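Local coordinates for uncharacterized protein (Ruminococcus gnavus, PDB 4QAN), which is of unknown function but binds metal ions and adopts a cystatin-like fold as a divergent member of the NTF2-like superfamily, at residues 58-67 with 128-137; 67-77 with 175-183. All coordinates share one frame; numbering follows the deposited sequence.

Contact 1 of 2, residues 58-67 with 128-137; sequences QINFVKTAEE and REEQLAECLA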
ATOM      1  N   GLN A  58      -7.390  10.905   5.136  1.00 42.27           N
ATOM      2  CA  GLN A  58      -8.750  11.197   5.625  1.00 47.01           C
ATOM      3  C   GLN A  58      -9.548  10.003   6.162  1.00 44.10           C
ATOM      4  O   GLN A  58     -10.464  10.188   6.969  1.00 43.75           O
ATOM      5  CB  GLN A  58      -9.577  11.840   4.504  1.00 53.51           C
ATOM      6  CG  GLN A  58      -8.959  13.081   3.890  1.00 57.22           C
ATOM      7  CD  GLN A  58      -8.950  14.229   4.859  1.00 65.63           C
ATOM      8  OE1 GLN A  58      -9.999  14.803   5.156  1.00 80.72           O
ATOM      9  NE2 GLN A  58      -7.771  14.570   5.370  1.00 68.26           N
ATOM     10  N   ILE A  59      -9.226   8.793   5.712  1.00 42.98           N
ATOM     11  CA  ILE A  59     -10.037   7.628   6.049  1.00 43.67           C
ATOM     12  C   ILE A  59     -10.334   7.503   7.553  1.00 43.34           C
ATOM     13  O   ILE A  59      -9.454   7.692   8.382  1.00 45.14           O
ATOM     14  CB  ILE A  59      -9.424   6.312   5.512  1.00 42.95           C
ATOM     15  CG1 ILE A  59     -10.448   5.179   5.620  1.00 42.30           C
ATOM     16  CG2 ILE A  59      -8.143   5.952   6.256  1.00 44.32           C
ATOM     17  CD1 ILE A  59     -10.201   4.040   4.665  1.00 43.24           C
ATOM     18  N   ASN A  60     -11.586   7.177   7.875  1.00 46.92           N
ATOM     19  CA  ASN A  60     -12.046   7.000   9.248  1.00 46.14           C
ATOM     20  C   ASN A  60     -11.830   5.562   9.685  1.00 47.35           C
ATOM     21  O   ASN A  60     -12.549   4.654   9.249  1.00 49.22           O
ATOM     22  CB  ASN A  60     -13.530   7.363   9.351  1.00 49.80           C
ATOM     23  CG  ASN A  60     -14.058   7.349  10.785  1.00 51.65           C
ATOM     24  OD1 ASN A  60     -13.642   6.549  11.631  1.00 47.78           O
ATOM     25  ND2 ASN A  60     -15.018   8.222  11.047  1.00 57.78           N
ATOM     26  N   PHE A  61     -10.843   5.374  10.554  1.00 43.98           N
ATOM     27  CA  PHE A  61     -10.437   4.062  11.039  1.00 43.82           C
ATOM     28  C   PHE A  61     -11.614   3.291  11.619  1.00 45.30           C
ATOM     29  O   PHE A  61     -11.912   2.182  11.175  1.00 43.14           O
ATOM     30  CB  PHE A  61      -9.336   4.236  12.096  1.00 43.59           C
ATOM     31  CG  PHE A  61      -8.817   2.953  12.655  1.00 44.29           C
ATOM     32  CD1 PHE A  61      -9.462   2.329  13.719  1.00 47.15           C
ATOM     33  CD2 PHE A  61      -7.674   2.378  12.149  1.00 46.75           C
ATOM     34  CE1 PHE A  61      -8.986   1.143  14.249  1.00 44.11           C
ATOM     35  CE2 PHE A  61      -7.187   1.185  12.675  1.00 49.80           C
ATOM     36  CZ  PHE A  61      -7.846   0.567  13.725  1.00 49.38           C
ATOM     37  N   VAL A  62     -12.281   3.892  12.605  1.00 48.62           N
ATOM     38  CA  VAL A  62     -13.384   3.241  13.320  1.00 48.47           C
ATOM     39  C   VAL A  62     -14.501   2.826  12.376  1.00 48.37           C
ATOM     40  O   VAL A  62     -14.913   1.662  12.365  1.00 46.82           O
ATOM     41  CB  VAL A  62     -13.961   4.147  14.438  1.00 50.70           C
ATOM     42  CG1 VAL A  62     -15.319   3.645  14.909  1.00 53.44           C
ATOM     43  CG2 VAL A  62     -13.003   4.214  15.617  1.00 51.17           C
ATOM     44  N   LYS A  63     -14.993   3.773  11.586  1.00 49.69           N
ATOM     45  CA  LYS A  63     -16.113   3.490  10.683  1.00 52.02           C
ATOM     46  C   LYS A  63     -15.768   2.430   9.642  1.00 48.15           C
ATOM     47  O   LYS A  63     -16.552   1.521   9.388  1.00 47.26           O
ATOM     48  CB  LYS A  63     -16.591   4.771   9.988  1.00 57.14           C
ATOM     49  CG  LYS A  63     -17.178   5.814  10.932  1.00 62.01           C
ATOM     50  CD  LYS A  63     -18.502   5.372  11.541  1.00 67.46           C
ATOM     51  CE  LYS A  63     -18.750   6.039  12.891  1.00 74.34           C
ATOM     52  NZ  LYS A  63     -19.733   5.292  13.726  1.00 76.94           N
ATOM     53  N   THR A  64     -14.587   2.550   9.050  1.00 46.49           N
ATOM     54  CA  THR A  64     -14.128   1.600   8.050  1.00 43.15           C
ATOM     55  C   THR A  64     -14.026   0.194   8.642  1.00 43.50           C
ATOM     56  O   THR A  64     -14.412  -0.785   8.001  1.00 46.21           O
ATOM     57  CB  THR A  64     -12.784   2.041   7.447  1.00 41.04           C
ATOM     58  OG1 THR A  64     -12.948   3.306   6.797  1.00 42.49           O
ATOM     59  CG2 THR A  64     -12.293   1.051   6.442  1.00 41.12           C
ATOM     60  N   ALA A  65     -13.549   0.094   9.874  1.00 43.50           N
ATOM     61  CA  ALA A  65     -13.433  -1.212  10.527  1.00 45.31           C
ATOM     62  C   ALA A  65     -14.809  -1.846  10.769  1.00 50.40           C
ATOM     63  O   ALA A  65     -14.974  -3.062  10.653  1.00 50.97           O
ATOM     64  CB  ALA A  65     -12.667  -1.088  11.836  1.00 44.23           C
ATOM     65  N   GLU A  66     -15.790  -1.017  11.104  1.00 50.46           N
ATOM     66  CA  GLU A  66     -17.156  -1.491  11.301  1.00 57.97           C
ATOM     67  C   GLU A  66     -17.766  -2.036   9.993  1.00 59.50           C
ATOM     68  O   GLU A  66     -18.476  -3.035  10.002  1.00 60.76           O
ATOM     69  CB  GLU A  66     -18.012  -0.386  11.930  1.00 59.27           C
ATOM     70  CG  GLU A  66     -17.589  -0.087  13.369  1.00 60.51           C
ATOM     71  CD  GLU A  66     -18.340   1.066  14.018  1.00 63.46           C
ATOM     72  OE1 GLU A  66     -18.738   2.012  13.308  1.00 70.17           O
ATOM     73  OE2 GLU A  66     -18.522   1.029  15.253  1.00 60.99           O
ATOM     74  N   GLU A  67     -17.449  -1.395   8.876  1.00 59.88           N
ATOM     75  CA  GLU A  67     -17.858  -1.868   7.558  1.00 61.84           C
ATOM     76  C   GLU A  67     -17.151  -3.170   7.100  1.00 61.19           C
ATOM     77  O   GLU A  67     -17.712  -3.924   6.298  1.00 64.44           O
ATOM     78  CB  GLU A  67     -17.637  -0.740   6.537  1.00 65.21           C
ATOM     79  CG  GLU A  67     -17.729  -1.128   5.062  1.00 72.27           C
ATOM     80  CD  GLU A  67     -19.127  -1.538   4.606  1.00 77.14           C
ATOM     81  OE1 GLU A  67     -20.108  -1.343   5.367  1.00 73.57           O
ATOM     82  OE2 GLU A  67     -19.240  -2.036   3.457  1.00 71.25           O
ATOM     83  N   ARG A 128     -26.442   3.512   1.413  1.00 81.45           N
ATOM     84  CA  ARG A 128     -25.138   2.937   1.136  1.00 76.69           C
ATOM     85  C   ARG A 128     -24.077   4.034   0.984  1.00 73.00           C
ATOM     86  O   ARG A 128     -22.983   3.905   1.514  1.00 69.70           O
ATOM     87  CB  ARG A 128     -25.202   2.048  -0.115  1.00 75.47           C
ATOM     88  CG  ARG A 128     -23.937   1.256  -0.423  1.00 75.15           C
ATOM     89  CD  ARG A 128     -23.371   0.545   0.796  1.00 75.94           C
ATOM     90  NE  ARG A 128     -22.219  -0.298   0.469  1.00 73.92           N
ATOM     91  CZ  ARG A 128     -21.217  -0.579   1.308  1.00 75.31           C
ATOM     92  NH1 ARG A 128     -21.200  -0.077   2.542  1.00 76.13           N
ATOM     93  NH2 ARG A 128     -20.214  -1.361   0.910  1.00 72.31           N
ATOM     94  N   GLU A 129     -24.420   5.127   0.301  1.00 72.71           N
ATOM     95  CA  GLU A 129     -23.453   6.193   0.025  1.00 70.92           C
ATOM     96  C   GLU A 129     -23.028   6.952   1.288  1.00 70.80           C
ATOM     97  O   GLU A 129     -21.852   6.919   1.650  1.00 70.71           O
ATOM     98  CB  GLU A 129     -23.971   7.142  -1.069  1.00 75.10           C
ATOM     99  CG  GLU A 129     -23.922   6.511  -2.463  1.00 75.28           C
ATOM    100  CD  GLU A 129     -24.515   7.374  -3.570  1.00 76.84           C
ATOM    101  OE1 GLU A 129     -24.947   8.521  -3.300  1.00 78.53           O
ATOM    102  OE2 GLU A 129     -24.542   6.888  -4.725  1.00 71.88           O
ATOM    103  N   GLU A 130     -23.970   7.601   1.972  1.00 72.73           N
ATOM    104  CA  GLU A 130     -23.664   8.346   3.213  1.00 72.49           C
ATOM    105  C   GLU A 130     -22.745   7.540   4.137  1.00 70.45           C
ATOM    106  O   GLU A 130     -21.818   8.080   4.748  1.00 68.51           O
ATOM    107  CB  GLU A 130     -24.959   8.709   3.956  1.00 74.59           C
ATOM    108  N   GLN A 131     -23.018   6.238   4.204  1.00 69.53           N
ATOM    109  CA  GLN A 131     -22.270   5.280   5.007  1.00 71.43           C
ATOM    110  C   GLN A 131     -20.802   5.166   4.568  1.00 67.28           C
ATOM    111  O   GLN A 131     -19.892   5.255   5.391  1.00 66.74           O
ATOM    112  CB  GLN A 131     -22.971   3.928   4.886  1.00 75.51           C
ATOM    113  CG  GLN A 131     -22.425   2.806   5.736  1.00 82.67           C
ATOM    114  CD  GLN A 131     -23.234   1.537   5.541  1.00 92.62           C
ATOM    115  OE1 GLN A 131     -23.224   0.940   4.461  1.00 94.35           O
ATOM    116  NE2 GLN A 131     -23.954   1.123   6.581  1.00 94.24           N
ATOM    117  N   LEU A 132     -20.586   4.964   3.272  1.00 61.17           N
ATOM    118  CA  LEU A 132     -19.246   4.928   2.703  1.00 57.45           C
ATOM    119  C   LEU A 132     -18.548   6.279   2.831  1.00 58.53           C
ATOM    120  O   LEU A 132     -17.352   6.330   3.102  1.00 54.79           O
ATOM    121  CB  LEU A 132     -19.304   4.543   1.235  1.00 56.04           C
ATOM    122  CG  LEU A 132     -19.799   3.136   0.942  1.00 57.47           C
ATOM    123  CD1 LEU A 132     -20.285   3.029  -0.493  1.00 57.65           C
ATOM    124  CD2 LEU A 132     -18.700   2.126   1.207  1.00 57.56           C
ATOM    125  N   ALA A 133     -19.288   7.370   2.625  1.00 62.54           N
ATOM    126  CA  ALA A 133     -18.721   8.717   2.770  1.00 60.80           C
ATOM    127  C   ALA A 133     -18.251   8.972   4.193  1.00 60.05           C
ATOM    128  O   ALA A 133     -17.294   9.700   4.416  1.00 61.28           O
ATOM    129  CB  ALA A 133     -19.731   9.769   2.356  1.00 61.23           C
ATOM    130  N   GLU A 134     -18.929   8.355   5.150  1.00 61.60           N
ATOM    131  CA  GLU A 134     -18.554   8.443   6.554  1.00 62.55           C
ATOM    132  C   GLU A 134     -17.293   7.609   6.836  1.00 56.96           C
ATOM    133  O   GLU A 134     -16.404   8.054   7.558  1.00 56.10           O
ATOM    134  CB  GLU A 134     -19.728   7.977   7.419  1.00 66.51           C
ATOM    135  CG  GLU A 134     -19.735   8.523   8.830  1.00 73.90           C
ATOM    136  CD  GLU A 134     -20.851   7.926   9.672  1.00 84.90           C
ATOM    137  OE1 GLU A 134     -21.838   7.414   9.096  1.00 83.11           O
ATOM    138  OE2 GLU A 134     -20.737   7.964  10.916  1.00 91.38           O
ATOM    139  N   CYS A 135     -17.229   6.404   6.266  1.00 55.34           N
ATOM    140  CA  CYS A 135     -16.006   5.585   6.277  1.00 55.45           C
ATOM    141  C   CYS A 135     -14.787   6.366   5.758  1.00 50.72           C
ATOM    142  O   CYS A 135     -13.703   6.340   6.345  1.00 44.14           O
ATOM    143  CB  CYS A 135     -16.180   4.324   5.405  1.00 57.27           C
ATOM    144  SG  CYS A 135     -17.210   2.998   6.087  1.00 66.13           S
ATOM    145  N   LEU A 136     -14.982   7.061   4.644  1.00 49.83           N
ATOM    146  CA  LEU A 136     -13.890   7.738   3.965  1.00 46.16           C
ATOM    147  C   LEU A 136     -13.651   9.159   4.473  1.00 46.76           C
ATOM    148  O   LEU A 136     -12.684   9.808   4.056  1.00 44.77           O
ATOM    149  CB  LEU A 136     -14.166   7.748   2.463  1.00 46.86           C
ATOM    150  CG  LEU A 136     -14.286   6.372   1.792  1.00 46.03           C
ATOM    151  CD1 LEU A 136     -14.708   6.518   0.340  1.00 46.59           C
ATOM    152  CD2 LEU A 136     -12.978   5.618   1.865  1.00 45.10           C
ATOM    153  N   ALA A 137     -14.511   9.623   5.386  1.00 48.02           N
ATOM    154  CA  ALA A 137     -14.544  11.027   5.820  1.00 49.42           C
ATOM    155  C   ALA A 137     -14.623  11.967   4.608  1.00 52.01           C
ATOM    156  O   ALA A 137     -13.938  12.992   4.540  1.00 50.88           O
ATOM    157  CB  ALA A 137     -13.343  11.358   6.687  1.00 46.24           C
TER
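Cys135 and Asn60 join two helix ends in this cystatin-like protein: the C-terminus of helix 126-135, closed by a Schellman motif with Ala137 at positive phi, abuts the N-cap of helix 61-67. The helix axes approach to 8.7 Å at 131°, and the contact shows how one end can serve as the seat of another. On the tight side, Asn60 N donates to Cys135 O at 2.7 Å. The same carbonyl has Thr64 OG1 3.2 Å away and Ile59 CG1 beside it, while Thr64 OG1 itself donates to Asn60 O. Asn60, with CG anti to its own N (chi1 -174°), turns OD1 back over its helix to accept from Lys63 N, and its CB rests against Glu134 O. The Cys135 sulfur lies between Lys63 O and Glu67 CB, 3.8 Å from the latter, and Ile59 CD1 meets Leu136 CD2 at 4.2 Å.

Toward solvent the fit relaxes. Lys63 crosses Glu134 at a slant, with CE 3.4 Å from Glu134 OE2, yet NZ stays 4.0 Å from that oxygen, beyond a salt bridge, and pairs weakly with Glu66 OE1 and, at long range, with Glu287. At the far end the charges close up again: Arg128 presents its guanidinium edge to Glu67, their planes 37° apart. A single oxygen, Glu67 OE2, accepts from Arg128 NH2 at 2.8 Å and weakly from NH1, which also donates to Gln131 OE1.

Contact 2 of 2, residues 67-77 with 175-183; sequences ELPGMQLIDLP and EGLLYETDI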
ATOM      1  N   GLU A  67     -17.449  -1.395   8.876  1.00 59.88           N
ATOM      2  CA  GLU A  67     -17.858  -1.868   7.558  1.00 61.84           C
ATOM      3  C   GLU A  67     -17.151  -3.170   7.100  1.00 61.19           C
ATOM      4  O   GLU A  67     -17.712  -3.924   6.298  1.00 64.44           O
ATOM      5  CB  GLU A  67     -17.637  -0.740   6.537  1.00 65.21           C
ATOM      6  CG  GLU A  67     -17.729  -1.128   5.062  1.00 72.27           C
ATOM      7  CD  GLU A  67     -19.127  -1.538   4.606  1.00 77.14           C
ATOM      8  OE1 GLU A  67     -20.108  -1.343   5.367  1.00 73.57           O
ATOM      9  OE2 GLU A  67     -19.240  -2.036   3.457  1.00 71.25           O
ATOM     10  N   LEU A  68     -15.945  -3.442   7.601  1.00 55.36           N
ATOM     11  CA  LEU A  68     -15.177  -4.616   7.162  1.00 52.74           C
ATOM     12  C   LEU A  68     -14.745  -5.521   8.320  1.00 52.86           C
ATOM     13  O   LEU A  68     -13.552  -5.769   8.511  1.00 49.48           O
ATOM     14  CB  LEU A  68     -13.938  -4.159   6.389  1.00 55.19           C
ATOM     15  CG  LEU A  68     -14.141  -3.085   5.320  1.00 60.32           C
ATOM     16  CD1 LEU A  68     -12.800  -2.563   4.834  1.00 63.51           C
ATOM     17  CD2 LEU A  68     -14.958  -3.624   4.159  1.00 64.76           C
ATOM     18  N   PRO A  69     -15.711  -6.054   9.083  1.00 57.32           N
ATOM     19  CA  PRO A  69     -15.394  -6.733  10.352  1.00 59.62           C
ATOM     20  C   PRO A  69     -14.559  -8.020  10.221  1.00 59.10           C
ATOM     21  O   PRO A  69     -13.879  -8.408  11.176  1.00 61.66           O
ATOM     22  CB  PRO A  69     -16.774  -7.039  10.934  1.00 62.64           C
ATOM     23  CG  PRO A  69     -17.656  -7.170   9.734  1.00 66.01           C
ATOM     24  CD  PRO A  69     -17.141  -6.164   8.741  1.00 63.73           C
ATOM     25  N   GLY A  70     -14.616  -8.662   9.053  1.00 58.96           N
ATOM     26  CA  GLY A  70     -13.844  -9.874   8.768  1.00 58.45           C
ATOM     27  C   GLY A  70     -12.407  -9.628   8.334  1.00 59.34           C
ATOM     28  O   GLY A  70     -11.635 -10.569   8.188  1.00 64.54           O
HETATM   29  N   MSE A  71     -12.053  -8.363   8.114  1.00 57.14           N
HETATM   30  CA  MSE A  71     -10.677  -7.967   7.803  1.00 53.60           C
HETATM   31  C   MSE A  71      -9.908  -8.185   9.074  1.00 53.27           C
HETATM   32  O   MSE A  71     -10.412  -7.894  10.162  1.00 53.14           O
HETATM   33  CB  MSE A  71     -10.663  -6.470   7.437  1.00 58.19           C
HETATM   34  CG  MSE A  71      -9.962  -6.037   6.157  1.00 59.97           C
HETATM   35 SE   MSE A  71     -10.784  -6.832   4.551  0.75 69.27          SE
HETATM   36  CE  MSE A  71      -9.080  -7.122   3.599  1.00 60.52           C
ATOM     37  N   GLN A  72      -8.702  -8.726   8.981  1.00 50.06           N
ATOM     38  CA  GLN A  72      -7.798  -8.616  10.119  1.00 54.92           C
ATOM     39  C   GLN A  72      -6.905  -7.415   9.864  1.00 43.79           C
ATOM     40  O   GLN A  72      -6.718  -7.000   8.722  1.00 42.07           O
ATOM     41  CB  GLN A  72      -7.027  -9.902  10.423  1.00 59.05           C
ATOM     42  CG  GLN A  72      -6.064 -10.387   9.361  1.00 66.81           C
ATOM     43  CD  GLN A  72      -5.365 -11.669   9.784  1.00 76.10           C
ATOM     44  OE1 GLN A  72      -5.762 -12.315  10.759  1.00 78.22           O
ATOM     45  NE2 GLN A  72      -4.316 -12.045   9.055  1.00 78.58           N
ATOM     46  N   LEU A  73      -6.411  -6.838  10.951  1.00 44.27           N
ATOM     47  CA  LEU A  73      -5.748  -5.536  10.937  1.00 39.13           C
ATOM     48  C   LEU A  73      -4.539  -5.468  10.001  1.00 34.82           C
ATOM     49  O   LEU A  73      -4.408  -4.507   9.256  1.00 32.09           O
ATOM     50  CB  LEU A  73      -5.357  -5.149  12.374  1.00 40.72           C
ATOM     51  CG  LEU A  73      -4.806  -3.744  12.575  1.00 39.48           C
ATOM     52  CD1 LEU A  73      -5.871  -2.715  12.239  1.00 40.96           C
ATOM     53  CD2 LEU A  73      -4.331  -3.566  14.000  1.00 43.11           C
ATOM     54  N   ILE A  74      -3.672  -6.486  10.006  1.00 36.89           N
ATOM     55  CA  ILE A  74      -2.510  -6.486   9.100  1.00 36.75           C
ATOM     56  C   ILE A  74      -2.872  -6.534   7.623  1.00 41.13           C
ATOM     57  O   ILE A  74      -1.997  -6.314   6.794  1.00 40.96           O
ATOM     58  CB  ILE A  74      -1.490  -7.628   9.335  1.00 43.76           C
ATOM     59  CG1 ILE A  74      -2.195  -8.978   9.458  1.00 50.44           C
ATOM     60  CG2 ILE A  74      -0.592  -7.343  10.528  1.00 42.95           C
ATOM     61  CD1 ILE A  74      -1.320 -10.125   9.004  1.00 57.97           C
ATOM     62  N   ASP A  75      -4.135  -6.817   7.285  1.00 39.78           N
ATOM     63  CA  ASP A  75      -4.581  -6.780   5.886  1.00 40.64           C
ATOM     64  C   ASP A  75      -5.107  -5.412   5.450  1.00 37.60           C
ATOM     65  O   ASP A  75      -5.426  -5.218   4.281  1.00 43.23           O
ATOM     66  CB  ASP A  75      -5.630  -7.868   5.618  1.00 45.64           C
ATOM     67  CG  ASP A  75      -5.065  -9.284   5.782  1.00 47.47           C
ATOM     68  OD1 ASP A  75      -3.842  -9.478   5.619  1.00 49.26           O
ATOM     69  OD2 ASP A  75      -5.843 -10.207   6.075  1.00 58.71           O
ATOM     70  N   LEU A  76      -5.193  -4.461   6.376  1.00 36.29           N
ATOM     71  CA  LEU A  76      -5.562  -3.088   6.031  1.00 36.46           C
ATOM     72  C   LEU A  76      -4.335  -2.159   6.072  1.00 33.26           C
ATOM     73  O   LEU A  76      -3.470  -2.335   6.932  1.00 29.92           O
ATOM     74  CB  LEU A  76      -6.637  -2.569   6.993  1.00 42.11           C
ATOM     75  CG  LEU A  76      -8.049  -3.140   6.787  1.00 49.63           C
ATOM     76  CD1 LEU A  76      -9.007  -2.661   7.870  1.00 50.75           C
ATOM     77  CD2 LEU A  76      -8.606  -2.796   5.410  1.00 55.80           C
ATOM     78  N   PRO A  77      -4.271  -1.156   5.160  1.00 29.90           N
ATOM     79  CA  PRO A  77      -3.158  -0.187   5.169  1.00 30.27           C
ATOM     80  C   PRO A  77      -3.012   0.562   6.496  1.00 31.12           C
ATOM     81  O   PRO A  77      -3.982   0.706   7.239  1.00 36.50           O
ATOM     82  CB  PRO A  77      -3.521   0.810   4.046  1.00 30.00           C
ATOM     83  CG  PRO A  77      -4.469   0.080   3.158  1.00 29.77           C
ATOM     84  CD  PRO A  77      -5.197  -0.922   4.031  1.00 30.73           C
ATOM     85  N   GLU A 175     -17.199  -2.060  -6.967  1.00 48.53           N
ATOM     86  CA  GLU A 175     -18.239  -1.633  -6.025  1.00 50.33           C
ATOM     87  C   GLU A 175     -17.758  -1.678  -4.580  1.00 46.55           C
ATOM     88  O   GLU A 175     -17.022  -2.574  -4.205  1.00 45.61           O
ATOM     89  CB  GLU A 175     -19.428  -2.575  -6.176  1.00 54.06           C
ATOM     90  CG  GLU A 175     -20.774  -1.987  -5.837  1.00 60.42           C
ATOM     91  CD  GLU A 175     -21.888  -2.948  -6.210  1.00 65.06           C
ATOM     92  OE1 GLU A 175     -21.884  -4.077  -5.672  1.00 66.01           O
ATOM     93  OE2 GLU A 175     -22.744  -2.583  -7.046  1.00 66.67           O
ATOM     94  N   GLY A 176     -18.181  -0.711  -3.775  1.00 46.65           N
ATOM     95  CA  GLY A 176     -17.854  -0.679  -2.354  1.00 44.51           C
ATOM     96  C   GLY A 176     -16.502  -0.052  -2.064  1.00 46.85           C
ATOM     97  O   GLY A 176     -16.018   0.800  -2.819  1.00 47.01           O
ATOM     98  N   LEU A 177     -15.895  -0.477  -0.959  1.00 45.08           N
ATOM     99  CA  LEU A 177     -14.610   0.027  -0.538  1.00 44.55           C
ATOM    100  C   LEU A 177     -13.494  -0.718  -1.242  1.00 43.98           C
ATOM    101  O   LEU A 177     -13.602  -1.923  -1.510  1.00 44.97           O
ATOM    102  CB  LEU A 177     -14.426  -0.142   0.980  1.00 46.76           C
ATOM    103  CG  LEU A 177     -15.290   0.677   1.940  1.00 53.52           C
ATOM    104  CD1 LEU A 177     -14.840   0.417   3.370  1.00 55.22           C
ATOM    105  CD2 LEU A 177     -15.240   2.174   1.640  1.00 55.64           C
ATOM    106  N   LEU A 178     -12.407   0.004  -1.498  1.00 41.46           N
ATOM    107  CA  LEU A 178     -11.172  -0.567  -2.042  1.00 40.32           C
ATOM    108  C   LEU A 178     -10.746  -1.870  -1.344  1.00 42.98           C
ATOM    109  O   LEU A 178     -10.234  -2.776  -1.994  1.00 39.35           O
ATOM    110  CB  LEU A 178     -10.045   0.455  -1.942  1.00 37.81           C
ATOM    111  CG  LEU A 178      -8.681   0.070  -2.518  1.00 38.54           C
ATOM    112  CD1 LEU A 178      -8.777  -0.202  -4.012  1.00 37.44           C
ATOM    113  CD2 LEU A 178      -7.649   1.155  -2.225  1.00 36.70           C
ATOM    114  N   TYR A 179     -10.964  -1.982  -0.039  1.00 43.43           N
ATOM    115  CA  TYR A 179     -10.407  -3.118   0.695  1.00 44.20           C
ATOM    116  C   TYR A 179     -11.339  -4.315   0.788  1.00 48.01           C
ATOM    117  O   TYR A 179     -10.981  -5.323   1.402  1.00 52.81           O
ATOM    118  CB  TYR A 179      -9.953  -2.691   2.093  1.00 47.77           C
ATOM    119  CG  TYR A 179      -9.369  -1.300   2.124  1.00 49.24           C
ATOM    120  CD1 TYR A 179      -8.139  -1.023   1.553  1.00 52.61           C
ATOM    121  CD2 TYR A 179     -10.071  -0.263   2.701  1.00 56.42           C
ATOM    122  CE1 TYR A 179      -7.621   0.259   1.572  1.00 56.07           C
ATOM    123  CE2 TYR A 179      -9.569   1.015   2.722  1.00 63.48           C
ATOM    124  CZ  TYR A 179      -8.350   1.274   2.160  1.00 59.32           C
ATOM    125  OH  TYR A 179      -7.895   2.564   2.199  1.00 62.70           O
ATOM    126  N   GLU A 180     -12.528  -4.231   0.198  1.00 47.69           N
ATOM    127  CA  GLU A 180     -13.431  -5.374   0.230  1.00 52.11           C
ATOM    128  C   GLU A 180     -12.905  -6.475  -0.678  1.00 54.16           C
ATOM    129  O   GLU A 180     -12.264  -6.201  -1.691  1.00 51.14           O
ATOM    130  CB  GLU A 180     -14.843  -4.983  -0.169  1.00 54.28           C
ATOM    131  CG  GLU A 180     -15.534  -4.098   0.848  1.00 60.34           C
ATOM    132  CD  GLU A 180     -16.942  -3.733   0.437  1.00 62.30           C
ATOM    133  OE1 GLU A 180     -17.612  -4.590  -0.185  1.00 61.56           O
ATOM    134  OE2 GLU A 180     -17.374  -2.597   0.743  1.00 61.13           O
ATOM    135  N   THR A 181     -13.175  -7.720  -0.301  1.00 54.74           N
ATOM    136  CA  THR A 181     -12.647  -8.873  -1.011  1.00 54.46           C
ATOM    137  C   THR A 181     -13.758  -9.601  -1.750  1.00 57.91           C
ATOM    138  O   THR A 181     -14.932  -9.520  -1.368  1.00 56.22           O
ATOM    139  CB  THR A 181     -11.991  -9.859  -0.035  1.00 56.19           C
ATOM    140  OG1 THR A 181     -13.002 -10.467   0.783  1.00 58.69           O
ATOM    141  CG2 THR A 181     -10.986  -9.142   0.854  1.00 56.76           C
ATOM    142  N   ASP A 182     -13.368 -10.315  -2.804  1.00 64.97           N
ATOM    143  CA  ASP A 182     -14.280 -11.138  -3.596  1.00 68.87           C
ATOM    144  C   ASP A 182     -15.377 -10.288  -4.223  1.00 68.26           C
ATOM    145  O   ASP A 182     -16.555 -10.627  -4.137  1.00 73.59           O
ATOM    146  CB  ASP A 182     -14.894 -12.274  -2.746  1.00 76.71           C
ATOM    147  CG  ASP A 182     -13.850 -13.071  -1.971  1.00 81.66           C
ATOM    148  OD1 ASP A 182     -12.696 -13.162  -2.438  1.00 85.54           O
ATOM    149  OD2 ASP A 182     -14.186 -13.611  -0.895  1.00 81.83           O
ATOM    150  N   ILE A 183     -14.982  -9.178  -4.841  1.00 65.42           N
ATOM    151  CA  ILE A 183     -15.892  -8.373  -5.649  1.00 66.87           C
ATOM    152  C   ILE A 183     -15.513  -8.548  -7.123  1.00 64.97           C
ATOM    153  O   ILE A 183     -14.332  -8.508  -7.473  1.00 62.17           O
ATOM    154  CB  ILE A 183     -15.861  -6.877  -5.260  1.00 67.39           C
ATOM    155  CG1 ILE A 183     -16.413  -6.687  -3.848  1.00 67.55           C
ATOM    156  CG2 ILE A 183     -16.699  -6.042  -6.225  1.00 70.50           C
ATOM    157  CD1 ILE A 183     -15.368  -6.806  -2.785  1.00 69.88           C
TER
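Tyr179 and Leu68 stand at the middle of a contact between two irregular segments, each folded by a type I beta turn, Leu68 to Met71 and Leu177 to Glu180. It illustrates how loops without a shared strand can be fitted together by side chains.

The apolar contacts carry most of it. Leu68 sends CD1 to the edge of the Tyr179 ring, near its plane, and rests the same methyl against Leu177 CD1 at 3.9 Å; its other methyl, CD2, lies 3.4 Å from Glu180 CG. Leu76 crosses Tyr179 at about a right angle, with Leu76 CD2 3.6 Å from Tyr179 CB, whereas Pro77 comes in obliquely, its CG 3.5 Å from Tyr179 CE1. Leu178 CB lies over the centre of one ring face, 4.2 Å above its plane. With an alanine in place of Tyr179, Pro77 would probably lose its partner and Leu76 CD2 keep only the CB contact, with a gap opened between the two loops.

Met71, a selenomethionine, adds a contact with the backbone: bent at chi2 (62°) and chi3, its chain brings CE to 3.4 Å from Tyr179 O, then meets Thr181 CG2 tip to tip.

The polar part is a pair of carboxylates. Glu67 OE2 and Glu180 OE2 are 3.3 Å apart, two acceptors whose repulsion is probably relieved by Arg128, which bridges to both. Glu180 OE2 also takes an almost straight bond from Leu177 N (177°), met from above the carboxylate plane, which ties the side chain across its own turn.

Around this junction, Leu177 packs on helix 126-135, Tyr179 and Leu178 on helix 87-108, and Leu73 and Ile74 on helix 254-275, while Gly176 O bonds to Thr160 of strand 153-164.

How the contacts relate
Contacts 1 and 2 form one continuous interface, their centres 12 Å apart on the same side of the chain's centre, and the general lesson is that a shared residue can merge neighbouring contacts. Glu67 belongs to both, as the last residue of helix 61-67, just before the loop of contact 2. Their segments alternate along the chain, and residues 175-183 also touch helix 126-135: Arg128 NH2 lies 3.1 Å from Glu180 OE2 in a salt bridge. Apolar contacts accompany it, with Leu132 CD2 at 3.5 Å from Leu177 CD2 and Ile59 CD1 at 3.7 Å from Tyr179 CE2. Both lie away from Ser360, a magnesium-binding residue with no ion bound in this chain.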